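Local coordinates for protein ATP-dependent RNA helicase HrpB (Escherichia coli, PDB 6EUD) that hydrolyses ATP to ADP and phosphate as a DExH-box NTPase of the RNA helicase class and binds single-stranded RNA, at residues A[37-42]-A[72-77]; A[53-58]-A[100-105]; A[66-71]-A[81-86]; A[123-128]-A[137-142]. One frame throughout, in Å; residues are numbered along the deposited sequence.

Interaction 1: A[37-42]-A[72-77]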
loop_
_atom_site.group_PDB
_atom_site.type_symbol
_atom_site.label_atom_id
_atom_site.label_comp_id
_atom_site.label_asym_id
_atom_site.label_seq_id
_atom_site.Cartn_x
_atom_site.Cartn_y
_atom_site.Cartn_z
ATOM N N SER A 37 -15.719 25.360 12.555
ATOM C CA SER A 37 -15.548 24.388 13.629
ATOM C C SER A 37 -15.985 24.950 14.987
ATOM O O SER A 37 -16.624 24.261 15.792
ATOM C CB SER A 37 -14.082 23.947 13.703
ATOM O OG SER A 37 -13.552 23.707 12.412
ATOM N N THR A 38 -15.632 26.210 15.228
ATOM C CA THR A 38 -15.806 26.837 16.530
ATOM C C THR A 38 -17.104 27.632 16.639
ATOM O O THR A 38 -17.300 28.409 17.577
ATOM C CB THR A 38 -14.623 27.769 16.844
ATOM O OG1 THR A 38 -14.402 28.654 15.737
ATOM C CG2 THR A 38 -13.363 26.954 17.096
ATOM N N TRP A 39 -17.996 27.441 15.678
ATOM C CA TRP A 39 -19.267 28.133 15.725
ATOM C C TRP A 39 -20.362 27.265 15.160
ATOM O O TRP A 39 -21.263 26.860 15.886
ATOM C CB TRP A 39 -19.198 29.455 14.959
ATOM C CG TRP A 39 -20.365 30.350 15.215
ATOM C CD1 TRP A 39 -20.583 31.095 16.333
ATOM C CD2 TRP A 39 -21.465 30.614 14.334
ATOM N NE1 TRP A 39 -21.752 31.799 16.211
ATOM C CE2 TRP A 39 -22.313 31.528 14.990
ATOM C CE3 TRP A 39 -21.817 30.168 13.054
ATOM C CZ2 TRP A 39 -23.496 32.004 14.412
ATOM C CZ3 TRP A 39 -22.999 30.649 12.479
ATOM C CH2 TRP A 39 -23.819 31.553 13.161
ATOM N N LEU A 40 -20.255 26.956 13.871
ATOM C CA LEU A 40 -21.328 26.302 13.114
ATOM C C LEU A 40 -22.048 25.104 13.787
ATOM O O LEU A 40 -23.263 24.958 13.621
ATOM C CB LEU A 40 -20.786 25.863 11.750
ATOM C CG LEU A 40 -21.825 25.381 10.734
ATOM C CD1 LEU A 40 -23.038 26.308 10.672
ATOM C CD2 LEU A 40 -21.193 25.252 9.369
ATOM N N PRO A 41 -21.323 24.245 14.536
ATOM C CA PRO A 41 -22.028 23.135 15.199
ATOM C C PRO A 41 -23.240 23.509 16.069
ATOM O O PRO A 41 -24.288 22.887 15.916
ATOM C CB PRO A 41 -20.930 22.516 16.064
ATOM C CG PRO A 41 -19.705 22.733 15.278
ATOM C CD PRO A 41 -19.861 24.077 14.630
ATOM N N LEU A 42 -23.096 24.489 16.956
ATOM C CA LEU A 42 -24.176 24.899 17.850
ATOM C C LEU A 42 -25.453 25.282 17.106
ATOM O O LEU A 42 -26.560 25.045 17.595
ATOM C CB LEU A 42 -23.724 26.082 18.701
ATOM C CG LEU A 42 -22.566 25.861 19.665
ATOM C CD1 LEU A 42 -22.170 27.190 20.301
ATOM C CD2 LEU A 42 -22.934 24.826 20.718
ATOM N N ALA A 72 -17.683 25.432 23.786
ATOM C CA ALA A 72 -18.351 25.406 25.083
ATOM C C ALA A 72 -18.424 26.805 25.709
ATOM O O ALA A 72 -19.378 27.129 26.417
ATOM C CB ALA A 72 -17.640 24.433 26.026
ATOM N N GLU A 73 -17.407 27.625 25.452
ATOM C CA GLU A 73 -17.371 28.993 25.957
ATOM C C GLU A 73 -18.503 29.829 25.369
ATOM O O GLU A 73 -18.983 30.762 26.013
ATOM C CB GLU A 73 -16.025 29.653 25.648
ATOM C CG GLU A 73 -14.843 29.010 26.358
ATOM C CD GLU A 73 -13.509 29.574 25.900
ATOM O OE1 GLU A 73 -13.501 30.655 25.273
ATOM O OE2 GLU A 73 -12.471 28.929 26.158
ATOM N N LEU A 74 -18.916 29.500 24.146
ATOM C CA LEU A 74 -19.994 30.226 23.481
ATOM C C LEU A 74 -21.318 30.026 24.204
ATOM O O LEU A 74 -22.134 30.946 24.280
ATOM C CB LEU A 74 -20.120 29.798 22.018
ATOM C CG LEU A 74 -19.135 30.431 21.032
ATOM C CD1 LEU A 74 -19.781 30.589 19.667
ATOM C CD2 LEU A 74 -18.634 31.780 21.549
ATOM N N LEU A 75 -21.525 28.823 24.731
ATOM C CA LEU A 75 -22.704 28.540 25.545
ATOM C C LEU A 75 -22.440 28.818 27.032
ATOM O O LEU A 75 -23.301 28.565 27.879
ATOM C CB LEU A 75 -23.157 27.089 25.354
ATOM C CG LEU A 75 -23.955 26.735 24.097
ATOM C CD1 LEU A 75 -24.373 25.274 24.131
ATOM C CD2 LEU A 75 -25.172 27.629 23.960
ATOM N N ASN A 76 -21.252 29.345 27.332
ATOM C CA ASN A 76 -20.819 29.645 28.702
ATOM C C ASN A 76 -20.856 28.427 29.616
ATOM O O ASN A 76 -21.290 28.501 30.766
ATOM C CB ASN A 76 -21.657 30.777 29.299
ATOM C CG ASN A 76 -21.257 32.135 28.762
ATOM O OD1 ASN A 76 -22.076 32.862 28.199
ATOM N ND2 ASN A 76 -19.986 32.481 28.924
ATOM N N GLU A 77 -20.394 27.300 29.082
ATOM C CA GLU A 77 -20.268 26.066 29.846
ATOM C C GLU A 77 -18.854 25.529 29.689
ATOM O O GLU A 77 -18.136 25.930 28.786
ATOM C CB GLU A 77 -21.289 25.025 29.382
ATOM C CG GLU A 77 -22.673 25.608 29.109
ATOM C CD GLU A 77 -23.715 24.566 28.734
ATOM O OE1 GLU A 77 -23.673 23.440 29.271
ATOM O OE2 GLU A 77 -24.570 24.868 27.874
#
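Leu74 meets both Trp39 and Leu42 across this contact. Its CD1 comes to the edge of the indole and lies 3.5 Å from Trp39 CD1. The side chains cross at about a right angle. The methyl lies at the edge of the five-membered ring, near its plane. Trp39 has CG anti to the backbone N (chi1 -167°), which swings the indole toward Leu74, although the side chain sets out across the contact and only its end comes near. The same methyl, Leu74 CD1, is 3.9 Å from the carbonyl O of Thr38. The contact belongs to the ATP-binding domain of a DExH-box protein. Residues 37-42 run from Ser37, the last residue of the predicted ATP-binding loop, into helix 40-45. Residues 72-77 end helix 61-74, where Asn76, with positive phi, closes a Schellman motif. Ser37 itself turns to Asp126 and takes no part here. Leu42 serves both leucines of the helix end with its two branches. Leu42 CD1 packs on Leu74 CB at 3.7 Å. Leu42 CD2 reaches Leu75 CD1, also at 3.7 Å, and these two side chains run past each other in opposite directions. Leu75 points its CG away from its own carbonyl carbon (chi1 -79°), and this brings its tip back to Leu42. No hydrogen bond spans the segments. Leu42 is buried and also rests on Leu71, while Leu74 and Leu75 lie at the protein surface.

Interaction 2: A[53-58]-A[100-105]; sequences KIILLE and EVVTEG
Ile55 and Glu100 sit side by side on neighbouring parallel strands and point the same way. The Glu100 chain can be followed outward. Glu100 CB lies 4.1 Å from Ile55 CD1. Beyond CG the chain is extended, and Glu100 OE1 passes Ile55 CD1 at 3.9 Å before meeting its main partner, Arg86 NE, in a salt bridge. Glu100 OE2 lies 4.0 Å from Lys53 CE. Val102, on the same face as Glu100, packs its CG2 on Ile55 CG2 at 3.8 Å. Leu56 and Val101 pair on the other face, beneath helix 61-74. The backbones are joined by a ladder in which Ile54 O, Glu100 O, Leu56 O and Val102 O each accept an N-H. Leu56 N to Glu100 O is 2.7 Å and nearly straight at the carbonyl. Val102 N instead approaches Leu56 O from above the carbonyl plane, 40° out of it. Further along, Thr103 OG1 donates to Glu58 O at 2.9 Å. These strands belong to the largely parallel sheet of a RecA-like, P-loop NTPase domain, and Glu58 ends near Ser37 of the predicted ATP site. The chemistry is regular parallel pairing among mostly apolar side chains. The buried carboxylate of Glu100 is held from outside the two segments by Arg86, which would offset its charge.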
loop_
_atom_site.group_PDB
_atom_site.type_symbol
_atom_site.label_atom_id
_atom_site.label_comp_id
_atom_site.label_asym_id
_atom_site.label_seq_id
_atom_site.Cartn_x
_atom_site.Cartn_y
_atom_site.Cartn_z
ATOM N N LYS A 53 -28.592 13.852 18.504
ATOM C CA LYS A 53 -27.187 14.142 18.768
ATOM C C LYS A 53 -26.424 14.485 17.489
ATOM O O LYS A 53 -26.840 14.114 16.395
ATOM C CB LYS A 53 -26.534 12.949 19.460
ATOM C CG LYS A 53 -26.078 13.236 20.875
ATOM C CD LYS A 53 -26.371 12.034 21.751
ATOM C CE LYS A 53 -25.671 12.126 23.103
ATOM N NZ LYS A 53 -25.764 13.487 23.680
ATOM N N ILE A 54 -25.318 15.208 17.634
ATOM C CA ILE A 54 -24.422 15.509 16.517
ATOM C C ILE A 54 -23.000 15.108 16.868
ATOM O O ILE A 54 -22.501 15.470 17.933
ATOM C CB ILE A 54 -24.425 17.001 16.153
ATOM C CG1 ILE A 54 -25.845 17.494 15.883
ATOM C CG2 ILE A 54 -23.508 17.257 14.962
ATOM C CD1 ILE A 54 -25.928 18.990 15.647
ATOM N N ILE A 55 -22.349 14.360 15.983
ATOM C CA ILE A 55 -20.968 13.953 16.217
ATOM C C ILE A 55 -20.016 14.759 15.341
ATOM O O ILE A 55 -20.258 14.929 14.139
ATOM C CB ILE A 55 -20.747 12.462 15.941
ATOM C CG1 ILE A 55 -21.826 11.605 16.611
ATOM C CG2 ILE A 55 -19.370 12.047 16.428
ATOM C CD1 ILE A 55 -21.762 11.589 18.115
ATOM N N LEU A 56 -18.938 15.253 15.951
ATOM C CA LEU A 56 -17.946 16.051 15.241
ATOM C C LEU A 56 -16.570 15.402 15.309
ATOM O O LEU A 56 -15.885 15.495 16.341
ATOM C CB LEU A 56 -17.884 17.463 15.819
ATOM C CG LEU A 56 -16.892 18.423 15.165
ATOM C CD1 LEU A 56 -17.221 18.605 13.690
ATOM C CD2 LEU A 56 -16.892 19.755 15.884
ATOM N N LEU A 57 -16.178 14.749 14.207
ATOM C CA LEU A 57 -14.873 14.085 14.099
ATOM C C LEU A 57 -13.773 15.092 13.830
ATOM O O LEU A 57 -13.905 15.929 12.940
ATOM C CB LEU A 57 -14.876 13.028 12.986
ATOM C CG LEU A 57 -13.517 12.354 12.712
ATOM C CD1 LEU A 57 -13.061 11.560 13.925
ATOM C CD2 LEU A 57 -13.545 11.456 11.473
ATOM N N GLU A 58 -12.689 15.003 14.595
ATOM C CA GLU A 58 -11.516 15.840 14.371
ATOM C C GLU A 58 -10.298 14.952 14.123
ATOM O O GLU A 58 -10.184 13.889 14.713
ATOM C CB GLU A 58 -11.288 16.771 15.564
ATOM C CG GLU A 58 -12.436 17.753 15.820
ATOM C CD GLU A 58 -12.572 18.808 14.729
ATOM O OE1 GLU A 58 -11.552 19.110 14.074
ATOM O OE2 GLU A 58 -13.693 19.339 14.535
ATOM N N GLU A 100 -20.935 15.826 20.513
ATOM C CA GLU A 100 -19.695 15.190 20.930
ATOM C C GLU A 100 -18.605 15.423 19.882
ATOM O O GLU A 100 -18.852 15.322 18.680
ATOM C CB GLU A 100 -19.924 13.696 21.179
ATOM C CG GLU A 100 -20.904 13.418 22.313
ATOM C CD GLU A 100 -21.129 11.931 22.577
ATOM O OE1 GLU A 100 -20.651 11.100 21.779
ATOM O OE2 GLU A 100 -21.786 11.590 23.589
ATOM N N VAL A 101 -17.406 15.762 20.349
ATOM C CA VAL A 101 -16.273 16.017 19.466
ATOM C C VAL A 101 -15.248 14.906 19.634
ATOM O O VAL A 101 -14.477 14.906 20.586
ATOM C CB VAL A 101 -15.604 17.382 19.751
ATOM C CG1 VAL A 101 -14.534 17.678 18.708
ATOM C CG2 VAL A 101 -16.646 18.499 19.778
ATOM N N VAL A 102 -15.238 13.969 18.691
ATOM C CA VAL A 102 -14.454 12.749 18.830
ATOM C C VAL A 102 -13.209 12.742 17.941
ATOM O O VAL A 102 -13.104 13.531 16.998
ATOM C CB VAL A 102 -15.318 11.516 18.503
ATOM C CG1 VAL A 102 -16.568 11.508 19.374
ATOM C CG2 VAL A 102 -15.705 11.505 17.029
ATOM N N THR A 103 -12.275 11.845 18.256
ATOM C CA THR A 103 -11.044 11.662 17.487
ATOM C C THR A 103 -10.339 10.355 17.827
ATOM O O THR A 103 -10.794 9.603 18.680
ATOM C CB THR A 103 -10.044 12.776 17.738
ATOM O OG1 THR A 103 -8.875 12.544 16.939
ATOM C CG2 THR A 103 -9.645 12.779 19.207
ATOM N N GLU A 104 -9.211 10.106 17.165
ATOM C CA GLU A 104 -8.385 8.922 17.411
ATOM C C GLU A 104 -9.134 7.587 17.288
ATOM O O GLU A 104 -8.986 6.708 18.145
ATOM C CB GLU A 104 -7.747 9.009 18.798
ATOM C CG GLU A 104 -6.731 10.117 18.920
ATOM C CD GLU A 104 -6.155 10.234 20.313
ATOM O OE1 GLU A 104 -4.940 10.484 20.411
ATOM O OE2 GLU A 104 -6.907 10.080 21.303
ATOM N N GLY A 105 -9.928 7.446 16.227
ATOM C CA GLY A 105 -10.633 6.205 15.946
ATOM C C GLY A 105 -11.904 5.999 16.747
ATOM O O GLY A 105 -12.562 4.968 16.591
#

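Interaction 3: A[66-71]-A[81-86]; sequences NVAQRL and DTVGYR
Ala68 and Val83 mark the closest backbone approach, 6.2 Å between their CA atoms. The helix segment 66-71 and the strand 83-86 run nearly antiparallel, at 164° between their N-to-C directions. Their axes come within 7.8 Å. The small Ala68 faces the strand, consistent with the close approach. Ala68 CB touches Tyr85 CB at 3.9 Å and approaches the carbonyl O of Gly84. The Tyr85 ring meets Ala68 CB obliquely. Tyr85 CG lies between its backbone N and carbonyl carbon (chi1 65°), and only the CD2 corner of the ring comes near Ala68 CB. The contact belongs to the alpha/beta architecture of the ATP-binding domain, where helix 61-74 covers one face of the mixed sheet. Strand 83-87 is next to strand 99-102 in that sheet, and Ala68 also rests on Val101. Val83 divides its two methyls between the helix residues. Val83 CG1 lies 3.5 Å from the carbonyl O of Ala68. Val83 CG2 meets Leu71 CD2, also at 3.5 Å, and that leucine methyl is close to Val83 CG1 too. The Leu71 and Val83 side chains cross at about a right angle. Leu71 carries its CG anti to the backbone N (chi1 -171°), and this brings CD2 to the valine. From helix 40-45, Leu42 packs against Val83 as well.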
loop_
_atom_site.group_PDB
_atom_site.type_symbol
_atom_site.label_atom_id
_atom_site.label_comp_id
_atom_site.label_asym_id
_atom_site.label_seq_id
_atom_site.Cartn_x
_atom_site.Cartn_y
_atom_site.Cartn_z
ATOM N N ASN A 66 -9.584 21.577 21.236
ATOM C CA ASN A 66 -9.703 22.995 20.927
ATOM C C ASN A 66 -11.134 23.344 20.537
ATOM O O ASN A 66 -11.705 24.308 21.038
ATOM C CB ASN A 66 -8.739 23.395 19.813
ATOM C CG ASN A 66 -7.376 23.752 20.338
ATOM O OD1 ASN A 66 -7.231 24.121 21.502
ATOM N ND2 ASN A 66 -6.363 23.635 19.491
ATOM N N VAL A 67 -11.711 22.535 19.654
ATOM C CA VAL A 67 -13.074 22.759 19.175
ATOM C C VAL A 67 -14.129 22.616 20.279
ATOM O O VAL A 67 -15.011 23.466 20.410
ATOM C CB VAL A 67 -13.404 21.786 18.026
ATOM C CG1 VAL A 67 -14.759 22.107 17.431
ATOM C CG2 VAL A 67 -12.329 21.867 16.968
ATOM N N ALA A 68 -14.027 21.544 21.065
ATOM C CA ALA A 68 -14.970 21.240 22.147
ATOM C C ALA A 68 -14.931 22.258 23.283
ATOM O O ALA A 68 -15.974 22.627 23.819
ATOM C CB ALA A 68 -14.700 19.853 22.700
ATOM N N GLN A 69 -13.730 22.692 23.657
ATOM C CA GLN A 69 -13.566 23.674 24.729
ATOM C C GLN A 69 -13.969 25.084 24.275
ATOM O O GLN A 69 -14.609 25.829 25.023
ATOM C CB GLN A 69 -12.119 23.673 25.240
ATOM C CG GLN A 69 -11.849 24.669 26.359
ATOM C CD GLN A 69 -11.438 26.037 25.842
ATOM O OE1 GLN A 69 -11.095 26.193 24.668
ATOM N NE2 GLN A 69 -11.482 27.038 26.714
ATOM N N ARG A 70 -13.589 25.445 23.052
ATOM C CA ARG A 70 -13.884 26.771 22.525
ATOM C C ARG A 70 -15.366 26.951 22.247
ATOM O O ARG A 70 -15.919 28.024 22.478
ATOM C CB ARG A 70 -13.086 27.042 21.251
ATOM C CG ARG A 70 -11.620 27.350 21.497
ATOM C CD ARG A 70 -11.135 28.436 20.556
ATOM N NE ARG A 70 -12.160 29.458 20.351
ATOM C CZ ARG A 70 -12.462 30.408 21.231
ATOM N NH1 ARG A 70 -11.826 30.473 22.394
ATOM N NH2 ARG A 70 -13.409 31.294 20.952
ATOM N N LEU A 71 -16.002 25.898 21.748
ATOM C CA LEU A 71 -17.424 25.935 21.424
ATOM C C LEU A 71 -18.277 25.909 22.694
ATOM O O LEU A 71 -19.440 26.325 22.686
ATOM C CB LEU A 71 -17.780 24.765 20.500
ATOM C CG LEU A 71 -19.162 24.688 19.852
ATOM C CD1 LEU A 71 -19.093 25.089 18.383
ATOM C CD2 LEU A 71 -19.701 23.281 19.966
ATOM N N ASP A 81 -20.170 18.956 29.091
ATOM C CA ASP A 81 -21.508 19.412 29.386
ATOM C C ASP A 81 -22.121 20.153 28.182
ATOM O O ASP A 81 -21.661 21.224 27.827
ATOM C CB ASP A 81 -21.443 20.274 30.690
ATOM C CG ASP A 81 -22.647 21.198 30.898
ATOM O OD1 ASP A 81 -23.718 20.944 30.314
ATOM O OD2 ASP A 81 -22.534 22.150 31.719
ATOM N N THR A 82 -23.157 19.564 27.569
ATOM C CA THR A 82 -23.822 19.970 26.302
ATOM C C THR A 82 -22.916 19.912 25.079
ATOM O O THR A 82 -23.388 19.625 23.983
ATOM C CB THR A 82 -24.429 21.365 26.341
ATOM O OG1 THR A 82 -23.560 22.264 27.024
ATOM C CG2 THR A 82 -25.766 21.324 27.034
ATOM N N VAL A 83 -21.643 20.247 25.247
ATOM C CA VAL A 83 -20.639 19.985 24.224
ATOM C C VAL A 83 -19.627 19.097 24.898
ATOM O O VAL A 83 -19.073 19.464 25.937
ATOM C CB VAL A 83 -19.949 21.257 23.681
ATOM C CG1 VAL A 83 -18.844 20.884 22.685
ATOM C CG2 VAL A 83 -20.967 22.207 23.062
ATOM N N GLY A 84 -19.425 17.913 24.339
ATOM C CA GLY A 84 -18.502 16.965 24.916
ATOM C C GLY A 84 -17.465 16.511 23.911
ATOM O O GLY A 84 -17.503 16.898 22.738
ATOM N N TYR A 85 -16.530 15.690 24.380
ATOM C CA TYR A 85 -15.490 15.135 23.528
ATOM C C TYR A 85 -15.161 13.697 23.966
ATOM O O TYR A 85 -15.414 13.322 25.115
ATOM C CB TYR A 85 -14.229 16.026 23.548
ATOM C CG TYR A 85 -13.514 16.105 24.887
ATOM C CD1 TYR A 85 -12.621 15.114 25.285
ATOM C CD2 TYR A 85 -13.725 17.172 25.748
ATOM C CE1 TYR A 85 -11.972 15.176 26.502
ATOM C CE2 TYR A 85 -13.075 17.245 26.971
ATOM C CZ TYR A 85 -12.199 16.244 27.343
ATOM O OH TYR A 85 -11.549 16.298 28.558
ATOM N N ARG A 86 -14.617 12.902 23.042
ATOM C CA ARG A 86 -14.123 11.553 23.341
ATOM C C ARG A 86 -12.773 11.319 22.659
ATOM O O ARG A 86 -12.580 11.712 21.507
ATOM C CB ARG A 86 -15.118 10.487 22.879
ATOM C CG ARG A 86 -16.445 10.512 23.582
ATOM C CD ARG A 86 -17.374 9.471 22.999
ATOM N NE ARG A 86 -18.725 9.635 23.513
ATOM C CZ ARG A 86 -19.160 9.079 24.635
ATOM N NH1 ARG A 86 -18.341 8.322 25.346
ATOM N NH2 ARG A 86 -20.404 9.285 25.046
#

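Interaction 4: A[123-128]-A[137-142]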
loop_
_atom_site.group_PDB
_atom_site.type_symbol
_atom_site.label_atom_id
_atom_site.label_comp_id
_atom_site.label_asym_id
_atom_site.label_seq_id
_atom_site.Cartn_x
_atom_site.Cartn_y
_atom_site.Cartn_z
ATOM N N VAL A 123 -23.926 13.636 11.571
ATOM C CA VAL A 123 -22.501 13.477 11.816
ATOM C C VAL A 123 -21.722 14.473 10.955
ATOM O O VAL A 123 -22.034 14.661 9.774
ATOM C CB VAL A 123 -22.033 12.031 11.536
ATOM C CG1 VAL A 123 -20.573 11.874 11.883
ATOM C CG2 VAL A 123 -22.868 11.037 12.347
ATOM N N ILE A 124 -20.730 15.124 11.565
ATOM C CA ILE A 124 -19.884 16.087 10.871
ATOM C C ILE A 124 -18.426 15.627 10.805
ATOM O O ILE A 124 -17.795 15.390 11.838
ATOM C CB ILE A 124 -19.932 17.460 11.552
ATOM C CG1 ILE A 124 -21.385 17.887 11.785
ATOM C CG2 ILE A 124 -19.166 18.492 10.725
ATOM C CD1 ILE A 124 -21.520 19.181 12.544
ATOM N N LEU A 125 -17.905 15.504 9.583
ATOM C CA LEU A 125 -16.515 15.129 9.350
ATOM C C LEU A 125 -15.685 16.369 9.038
ATOM O O LEU A 125 -15.722 16.890 7.920
ATOM C CB LEU A 125 -16.406 14.123 8.203
ATOM C CG LEU A 125 -17.235 12.843 8.305
ATOM C CD1 LEU A 125 -17.018 11.985 7.083
ATOM C CD2 LEU A 125 -16.869 12.089 9.556
ATOM N N ASP A 126 -14.925 16.829 10.025
ATOM C CA ASP A 126 -14.206 18.083 9.895
ATOM C C ASP A 126 -12.801 17.877 9.322
ATOM O O ASP A 126 -12.251 16.787 9.403
ATOM C CB ASP A 126 -14.149 18.786 11.257
ATOM C CG ASP A 126 -13.862 20.263 11.135
ATOM O OD1 ASP A 126 -13.312 20.835 12.093
ATOM O OD2 ASP A 126 -14.177 20.853 10.076
ATOM N N GLU A 127 -12.240 18.941 8.747
ATOM C CA GLU A 127 -10.923 18.916 8.110
ATOM C C GLU A 127 -10.806 17.752 7.130
ATOM O O GLU A 127 -9.794 17.065 7.091
ATOM C CB GLU A 127 -9.817 18.848 9.165
ATOM C CG GLU A 127 -10.007 19.841 10.309
ATOM C CD GLU A 127 -9.990 21.301 9.856
ATOM O OE1 GLU A 127 -9.243 21.635 8.912
ATOM O OE2 GLU A 127 -10.728 22.120 10.445
ATOM N N PHE A 128 -11.847 17.546 6.329
ATOM C CA PHE A 128 -11.892 16.394 5.431
ATOM C C PHE A 128 -10.830 16.435 4.324
ATOM O O PHE A 128 -10.436 15.402 3.791
ATOM C CB PHE A 128 -13.272 16.257 4.782
ATOM C CG PHE A 128 -13.453 14.950 4.067
ATOM C CD1 PHE A 128 -13.256 14.852 2.698
ATOM C CD2 PHE A 128 -13.779 13.801 4.780
ATOM C CE1 PHE A 128 -13.387 13.631 2.050
ATOM C CE2 PHE A 128 -13.917 12.584 4.135
ATOM C CZ PHE A 128 -13.716 12.509 2.762
ATOM N N LEU A 137 -12.500 6.082 6.343
ATOM C CA LEU A 137 -13.182 4.935 6.907
ATOM C C LEU A 137 -14.507 5.376 7.534
ATOM O O LEU A 137 -15.533 4.760 7.279
ATOM C CB LEU A 137 -12.290 4.227 7.921
ATOM C CG LEU A 137 -12.974 3.063 8.636
ATOM C CD1 LEU A 137 -13.578 2.105 7.617
ATOM C CD2 LEU A 137 -12.010 2.347 9.573
ATOM N N ALA A 138 -14.504 6.460 8.310
ATOM C CA ALA A 138 -15.765 7.013 8.841
ATOM C C ALA A 138 -16.778 7.324 7.738
ATOM O O ALA A 138 -17.950 7.004 7.863
ATOM C CB ALA A 138 -15.508 8.264 9.649
ATOM N N LEU A 139 -16.323 7.951 6.660
ATOM C CA LEU A 139 -17.207 8.258 5.543
ATOM C C LEU A 139 -17.863 7.009 4.940
ATOM O O LEU A 139 -19.069 6.999 4.703
ATOM C CB LEU A 139 -16.451 9.009 4.449
ATOM C CG LEU A 139 -17.335 9.396 3.268
ATOM C CD1 LEU A 139 -18.497 10.226 3.771
ATOM C CD2 LEU A 139 -16.546 10.169 2.228
ATOM N N ALA A 140 -17.069 5.968 4.697
ATOM C CA ALA A 140 -17.562 4.714 4.121
ATOM C C ALA A 140 -18.604 4.015 5.007
ATOM O O ALA A 140 -19.625 3.504 4.499
ATOM C CB ALA A 140 -16.397 3.773 3.846
ATOM N N LEU A 141 -18.345 3.981 6.315
ATOM C CA LEU A 141 -19.270 3.371 7.265
ATOM C C LEU A 141 -20.565 4.152 7.312
ATOM O O LEU A 141 -21.651 3.587 7.229
ATOM C CB LEU A 141 -18.644 3.298 8.659
ATOM C CG LEU A 141 -17.431 2.365 8.716
ATOM C CD1 LEU A 141 -16.655 2.540 9.998
ATOM C CD2 LEU A 141 -17.893 0.928 8.580
ATOM N N LEU A 142 -20.449 5.465 7.416
ATOM C CA LEU A 142 -21.627 6.322 7.502
ATOM C C LEU A 142 -22.510 6.287 6.245
ATOM O O LEU A 142 -23.727 6.430 6.332
ATOM C CB LEU A 142 -21.189 7.750 7.801
ATOM C CG LEU A 142 -20.639 7.919 9.211
ATOM C CD1 LEU A 142 -19.935 9.257 9.373
ATOM C CD2 LEU A 142 -21.769 7.751 10.222
#
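Leu125 is the central bump of this contact. It enters a hollow on helix 133-145 formed by Ala138, Leu139 and Leu142. Leu125 CD1 rests on Leu139 CB at 4.0 Å. Leu125 CD2 sits over Ala138 CB at 4.1 Å, where the short alanine makes the floor. Leu142 CD1 closes another wall at 4.2 Å from Leu125 CD2. Leu125 and Leu142 slide past each other in opposite directions. Leu142 CD1 also reaches Val123 CG1 at 3.7 Å, and Leu142 CD2 lies near Val123 CG2. Leu139 adds a second bump. With CG anti to the backbone N (chi1 -178°), Leu139 carries its CD2 to Phe128 CZ at 3.7 Å. That methyl meets the ring obliquely. No hydrogen bond crosses the interface, and every touching residue is buried. Asp126, Glu127 and Phe128 belong to the DEFH box. The two acids turn the other way, toward the predicted ATP site: Glu127 forms a salt bridge with Lys36, and Asp126 OD1 is hydrogen-bonded to Ser37 OG. The contact lies in the beta-alpha-beta unit of strand 120-125, helix 133-145 and strand 154-159. Leu107 of helix 106-113 packs on Leu125 and Ala138, and Ile157 of strand 154-159 touches Phe128 and Leu139.

From the N terminus, the chain leaves the predicted ATP-binding loop at 37-42 and closes its first loop when the end of helix 61-74 meets it at 72-77, in interaction 1. Segment 53-58 opens inside that loop and pairs later with 100-105, so interaction 2 crosses interaction 1. Interaction 3, 66-71 with 81-86, also crosses interaction 1 but falls wholly within the span of interaction 2. Interaction 4 comes after all three and closes a short loop. Interactions 1 and 3 share helix 61-74. Interactions 2, 3 and 4 all reach one sheet, through neighbouring strands 83-87, 99-102, 53-57 and 120-125. Ser37 and Asp126 connect interactions 1 and 4 by a probable hydrogen bond.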